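Local structure of putative thioesterase (Syntrophus aciditrophicus SB, 3HDU) at residues 56-59 with 60-64; 77-80 with 81-85. The protein probably hydrolyses thioesters, as expected of a hotdog-fold enzyme of the thioesterase superfamily, although its natural substrate is not established. All coordinates share one frame; numbering follows the deposited sequence.

In the fold
Helix 58-85, the long helix packed against the antiparallel sheet of this hotdog fold, carries both contacts in different surroundings. Contact 1 (56-59 with 60-64) starts that helix and contact 2 (77-80 with 81-85) lies in its last turns; their centres are about 32 Å apart, on opposite sides of the chain's centre. Both are largely buried, but the centre of contact 1 is about 20 Å from the centre of the chain and within reach of a second subunit, mixing arginine and tyrosine polar ends with apolar packing. Contact 2, its centre about 13 Å from the chain's centre, is mostly apolar, enclosed by elements of its own chain until Glu84 and Lys85 reach solvent.

Contact 1: residues 56-59 with 60-64; sequences AIRR and MLYGG
Ile57 meets Met60 and Leu61 where helix 58-85, the long helix of the hotdog fold, begins, and it fills the N-cap position. Ile57 O accepts the first i to i+4 bond, from Leu61 N at 3.1 Å. The side chain leans over the same turn: Ile57 CB rests against Met60 CB at 4.0 Å, and CG2 approaches the methyl CE of this selenomethionine, whose chain is extended until it bends at its last torsion. Ile19 and Tyr154 of the second subunit pack on Ile57 and Met60 respectively.

Arg58 O accepts a hydrogen bond from Tyr62 N (3.2 Å). With CG opposite the backbone N (chi1 -173°) and the chain extended, the Arg58 side chain runs alongside Tyr62 in the same direction, Arg58 CG lying 4.0 Å from Tyr62 CE1. The guanidinium and ring planes are turned 70° apart, and Tyr62 OH sits at the guanidinium edge, in its plane, 3.7 Å from Arg58 NH2. That hydroxyl is hydrogen-bonded to Glu51 O, which also takes a weak bond from Arg58 NE. A valine in place of Tyr62 would probably leave Glu51 O without its hydroxyl partner and the arginine chain without the ring beside it.

Arg59 carries the series one residue further, Arg59 O receiving a weak, bent bond from Gly63 N at 3.4 Å, with an N-H...O angle of 137°.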
ATOM      1  N   ALA A  56       0.871   7.917 -31.689  1.00 70.87           N
ATOM      2  CA  ALA A  56      -0.314   8.423 -30.971  1.00 70.87           C
ATOM      3  C   ALA A  56      -0.369   8.107 -29.469  1.00 70.91           C
ATOM      4  O   ALA A  56      -0.941   8.891 -28.718  1.00 70.96           O
ATOM      5  CB  ALA A  56      -1.598   7.937 -31.655  1.00 70.71           C
ATOM      6  N   ILE A  57       0.217   6.977 -29.052  1.00 70.93           N
ATOM      7  CA  ILE A  57       0.261   6.551 -27.638  1.00 70.88           C
ATOM      8  C   ILE A  57       1.717   6.348 -27.158  1.00 71.26           C
ATOM      9  O   ILE A  57       2.037   5.371 -26.474  1.00 71.07           O
ATOM     10  CB  ILE A  57      -0.644   5.299 -27.389  1.00 70.61           C
ATOM     11  CG1 ILE A  57      -0.247   4.107 -28.279  1.00 70.50           C
ATOM     12  CG2 ILE A  57      -2.099   5.665 -27.642  1.00 70.04           C
ATOM     13  CD1 ILE A  57      -0.965   2.821 -27.927  1.00 70.64           C
ATOM     14  N   ARG A  58       2.572   7.322 -27.489  1.00 71.75           N
ATOM     15  CA  ARG A  58       4.003   7.301 -27.153  1.00 71.79           C
ATOM     16  C   ARG A  58       4.236   7.213 -25.648  1.00 71.53           C
ATOM     17  O   ARG A  58       4.913   6.291 -25.186  1.00 71.28           O
ATOM     18  CB  ARG A  58       4.714   8.547 -27.709  1.00 72.11           C
ATOM     19  CG  ARG A  58       6.230   8.524 -27.551  1.00 72.39           C
ATOM     20  CD  ARG A  58       6.901   9.791 -28.036  1.00 72.44           C
ATOM     21  NE  ARG A  58       8.339   9.721 -27.769  1.00 72.72           N
ATOM     22  CZ  ARG A  58       9.222  10.707 -27.940  1.00 72.93           C
ATOM     23  NH1 ARG A  58       8.853  11.910 -28.395  1.00 73.10           N
ATOM     24  NH2 ARG A  58      10.505  10.483 -27.641  1.00 73.02           N
ATOM     25  N   ARG A  59       3.656   8.161 -24.904  1.00 71.03           N
ATOM     26  CA  ARG A  59       3.793   8.235 -23.428  1.00 70.58           C
ATOM     27  C   ARG A  59       3.357   6.941 -22.740  1.00 69.90           C
ATOM     28  O   ARG A  59       4.007   6.489 -21.793  1.00 70.18           O
ATOM     29  CB  ARG A  59       2.978   9.395 -22.847  1.00 70.83           C
ATOM     30  CG  ARG A  59       3.410  10.765 -23.298  1.00 71.06           C
ATOM     31  CD  ARG A  59       2.538  11.851 -22.702  1.00 71.35           C
ATOM     32  NE  ARG A  59       2.747  13.115 -23.415  1.00 71.45           N
ATOM     33  CZ  ARG A  59       3.787  13.939 -23.251  1.00 71.61           C
ATOM     34  NH1 ARG A  59       4.763  13.678 -22.370  1.00 71.90           N
ATOM     35  NH2 ARG A  59       3.856  15.052 -23.982  1.00 71.48           N
HETATM   36  N   MSE A  60       2.271   6.357 -23.255  1.00 68.89           N
HETATM   37  CA  MSE A  60       1.694   5.098 -22.764  1.00 67.80           C
HETATM   38  C   MSE A  60       2.681   3.939 -22.927  1.00 69.11           C
HETATM   39  O   MSE A  60       2.962   3.236 -21.950  1.00 69.95           O
HETATM   40  CB  MSE A  60       0.383   4.802 -23.508  1.00 66.90           C
HETATM   41  CG  MSE A  60      -0.484   3.726 -22.912  1.00 66.01           C
HETATM   42 SE   MSE A  60      -2.123   3.507 -23.944  0.75 64.52          SE
HETATM   43  CE  MSE A  60      -2.947   5.259 -23.605  1.00 64.70           C
ATOM     44  N   LEU A  61       3.218   3.770 -24.141  1.00 70.02           N
ATOM     45  CA  LEU A  61       4.215   2.715 -24.449  1.00 70.74           C
ATOM     46  C   LEU A  61       5.475   2.782 -23.562  1.00 71.70           C
ATOM     47  O   LEU A  61       6.005   1.741 -23.164  1.00 71.90           O
ATOM     48  CB  LEU A  61       4.610   2.746 -25.931  1.00 70.78           C
ATOM     49  CG  LEU A  61       3.531   2.321 -26.930  1.00 70.73           C
ATOM     50  CD1 LEU A  61       3.926   2.686 -28.352  1.00 70.61           C
ATOM     51  CD2 LEU A  61       3.252   0.828 -26.819  1.00 70.76           C
ATOM     52  N   TYR A  62       5.932   4.000 -23.259  1.00 72.49           N
ATOM     53  CA  TYR A  62       7.057   4.217 -22.331  1.00 73.16           C
ATOM     54  C   TYR A  62       6.748   3.733 -20.897  1.00 73.15           C
ATOM     55  O   TYR A  62       7.662   3.341 -20.178  1.00 73.29           O
ATOM     56  CB  TYR A  62       7.523   5.687 -22.328  1.00 73.86           C
ATOM     57  CG  TYR A  62       8.501   6.047 -23.440  1.00 74.04           C
ATOM     58  CD1 TYR A  62       8.152   5.912 -24.790  1.00 74.17           C
ATOM     59  CD2 TYR A  62       9.777   6.555 -23.141  1.00 74.27           C
ATOM     60  CE1 TYR A  62       9.056   6.255 -25.820  1.00 74.11           C
ATOM     61  CE2 TYR A  62      10.685   6.903 -24.159  1.00 74.19           C
ATOM     62  CZ  TYR A  62      10.321   6.752 -25.494  1.00 74.28           C
ATOM     63  OH  TYR A  62      11.219   7.092 -26.486  1.00 74.30           O
ATOM     64  N   GLY A  63       5.477   3.758 -20.489  1.00 73.09           N
ATOM     65  CA  GLY A  63       5.058   3.234 -19.184  1.00 72.89           C
ATOM     66  C   GLY A  63       5.398   1.758 -19.047  1.00 72.82           C
ATOM     67  O   GLY A  63       5.974   1.341 -18.036  1.00 72.61           O
ATOM     68  N   GLY A  64       5.059   0.985 -20.085  1.00 72.82           N
ATOM     69  CA  GLY A  64       5.365  -0.447 -20.159  1.00 72.67           C
ATOM     70  C   GLY A  64       6.861  -0.736 -20.218  1.00 72.52           C
ATOM     71  O   GLY A  64       7.331  -1.685 -19.579  1.00 73.00           O
TER

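Contact 2: residues 77-80 with 81-85; sequences AAFM and GFQEK
Gly81 N meets the carbonyls of Ala77 and Ala78 on the long helix of the hotdog fold, near that helix's C-terminal end. The main bond is the regular i to i+4 link from Gly81 N to Ala77 O at 3.2 Å; a second, weak one reaches Ala78 O, so the N-H is shared between two successive carbonyls. Ala77 O also accepts a bond from Asn125 ND2.

Phe82 continues the ladder with a nearly straight bond from Phe82 N to Ala78 O (3.0 Å, 170° at the hydrogen). Its CG lies anti to its own carbonyl carbon (chi1 -71°), which tilts the ring toward the preceding turn: Phe82 CD2 comes within 3.2 Å of Ala78 O, while Phe82 CE2 reaches Ala78 CB at 4.4 Å. Ala133 of strand 132-141, Leu101 of strand 101-110 and Met97 of helix 91-97 also touch this ring, tying the helix to both sheet and neighbouring helix.

Gln83 N bonds to Phe79 O at 3.0 Å. With chi1 at 70°, Gln83 CG stands between the backbone N and the carbonyl carbon, which puts it over one face of the Phe79 ring, offset toward the rim, whereas CE of the selenomethionine Met80 sits at that ring's edge, in plane. Leu12 of helix 7-22 touches both Phe79 and Gln83.

Glu84 turns its end away from the turn behind it; Glu84 CB remains 3.7 Å from Met80 O.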
ATOM      1  N   ALA A  77      19.139  -7.785  -9.265  1.00 70.29           N
ATOM      2  CA  ALA A  77      19.454  -7.487  -7.854  1.00 70.02           C
ATOM      3  C   ALA A  77      19.033  -8.641  -6.933  1.00 70.12           C
ATOM      4  O   ALA A  77      19.749  -8.961  -5.977  1.00 69.89           O
ATOM      5  CB  ALA A  77      18.805  -6.183  -7.404  1.00 69.96           C
ATOM      6  N   ALA A  78      17.873  -9.246  -7.230  1.00 70.16           N
ATOM      7  CA  ALA A  78      17.363 -10.431  -6.514  1.00 70.04           C
ATOM      8  C   ALA A  78      18.361 -11.592  -6.621  1.00 69.97           C
ATOM      9  O   ALA A  78      18.711 -12.193  -5.606  1.00 70.35           O
ATOM     10  CB  ALA A  78      15.994 -10.856  -7.057  1.00 69.86           C
ATOM     11  N   PHE A  79      18.821 -11.868  -7.846  1.00 69.70           N
ATOM     12  CA  PHE A  79      19.840 -12.899  -8.130  1.00 69.63           C
ATOM     13  C   PHE A  79      21.126 -12.718  -7.309  1.00 69.82           C
ATOM     14  O   PHE A  79      21.641 -13.690  -6.747  1.00 69.77           O
ATOM     15  CB  PHE A  79      20.180 -12.923  -9.639  1.00 69.59           C
ATOM     16  CG  PHE A  79      21.391 -13.749  -9.988  1.00 69.48           C
ATOM     17  CD1 PHE A  79      21.289 -15.133 -10.119  1.00 69.33           C
ATOM     18  CD2 PHE A  79      22.641 -13.139 -10.187  1.00 69.25           C
ATOM     19  CE1 PHE A  79      22.417 -15.905 -10.439  1.00 69.40           C
ATOM     20  CE2 PHE A  79      23.777 -13.902 -10.504  1.00 69.27           C
ATOM     21  CZ  PHE A  79      23.663 -15.290 -10.634  1.00 69.37           C
HETATM   22  N   MSE A  80      21.635 -11.483  -7.268  1.00 69.99           N
HETATM   23  CA  MSE A  80      22.867 -11.153  -6.519  1.00 69.82           C
HETATM   24  C   MSE A  80      22.725 -11.329  -5.008  1.00 70.47           C
HETATM   25  O   MSE A  80      23.710 -11.639  -4.332  1.00 71.07           O
HETATM   26  CB  MSE A  80      23.360  -9.733  -6.838  1.00 68.69           C
HETATM   27  CG  MSE A  80      23.776  -9.537  -8.282  1.00 67.97           C
HETATM   28 SE   MSE A  80      25.292 -10.614  -8.801  0.75 66.23          SE
HETATM   29  CE  MSE A  80      25.058 -10.478 -10.692  1.00 68.13           C
ATOM     30  N   GLY A  81      21.511 -11.128  -4.494  1.00 71.12           N
ATOM     31  CA  GLY A  81      21.203 -11.345  -3.089  1.00 71.45           C
ATOM     32  C   GLY A  81      21.176 -12.830  -2.768  1.00 71.69           C
ATOM     33  O   GLY A  81      21.841 -13.264  -1.829  1.00 71.98           O
ATOM     34  N   PHE A  82      20.423 -13.604  -3.558  1.00 71.93           N
ATOM     35  CA  PHE A  82      20.296 -15.058  -3.347  1.00 72.20           C
ATOM     36  C   PHE A  82      21.598 -15.849  -3.528  1.00 72.44           C
ATOM     37  O   PHE A  82      21.858 -16.769  -2.750  1.00 72.79           O
ATOM     38  CB  PHE A  82      19.206 -15.680  -4.241  1.00 72.11           C
ATOM     39  CG  PHE A  82      17.796 -15.311  -3.856  1.00 71.97           C
ATOM     40  CD1 PHE A  82      17.283 -15.681  -2.612  1.00 71.96           C
ATOM     41  CD2 PHE A  82      16.946 -14.667  -4.766  1.00 72.04           C
ATOM     42  CE1 PHE A  82      15.957 -15.365  -2.250  1.00 72.15           C
ATOM     43  CE2 PHE A  82      15.618 -14.350  -4.422  1.00 72.01           C
ATOM     44  CZ  PHE A  82      15.121 -14.704  -3.159  1.00 72.01           C
ATOM     45  N   GLN A  83      22.395 -15.506  -4.543  1.00 72.89           N
ATOM     46  CA  GLN A  83      23.674 -16.206  -4.802  1.00 73.25           C
ATOM     47  C   GLN A  83      24.704 -16.004  -3.675  1.00 73.76           C
ATOM     48  O   GLN A  83      25.529 -16.889  -3.440  1.00 73.86           O
ATOM     49  CB  GLN A  83      24.246 -15.857  -6.190  1.00 73.10           C
ATOM     50  CG  GLN A  83      24.781 -14.428  -6.376  1.00 73.10           C
ATOM     51  CD  GLN A  83      26.197 -14.184  -5.847  1.00 72.85           C
ATOM     52  OE1 GLN A  83      26.480 -13.114  -5.312  1.00 72.93           O
ATOM     53  NE2 GLN A  83      27.080 -15.172  -5.984  1.00 72.70           N
ATOM     54  N   GLU A  84      24.648 -14.851  -2.999  1.00 74.67           N
ATOM     55  CA  GLU A  84      25.494 -14.549  -1.826  1.00 75.16           C
ATOM     56  C   GLU A  84      25.229 -15.576  -0.703  1.00 75.43           C
ATOM     57  O   GLU A  84      26.172 -16.028  -0.050  1.00 75.26           O
ATOM     58  CB  GLU A  84      25.231 -13.109  -1.333  1.00 75.61           C
ATOM     59  CG  GLU A  84      26.053 -12.583  -0.139  1.00 75.81           C
ATOM     60  CD  GLU A  84      27.474 -12.156  -0.489  1.00 76.72           C
ATOM     61  OE1 GLU A  84      28.143 -12.807  -1.325  1.00 77.23           O
ATOM     62  OE2 GLU A  84      27.935 -11.158   0.107  1.00 77.27           O
ATOM     63  N   LYS A  85      23.953 -15.933  -0.498  1.00 75.76           N
ATOM     64  CA  LYS A  85      23.555 -16.956   0.493  1.00 76.22           C
ATOM     65  C   LYS A  85      23.978 -18.387   0.128  1.00 76.26           C
ATOM     66  O   LYS A  85      24.043 -19.244   1.014  1.00 76.44           O
ATOM     67  CB  LYS A  85      22.049 -16.925   0.756  1.00 76.77           C
ATOM     68  CG  LYS A  85      21.578 -15.640   1.402  1.00 77.36           C
ATOM     69  CD  LYS A  85      20.131 -15.759   1.860  1.00 77.86           C
ATOM     70  CE  LYS A  85      19.663 -14.512   2.585  1.00 78.09           C
ATOM     71  NZ  LYS A  85      20.479 -14.201   3.792  1.00 78.48           N
TER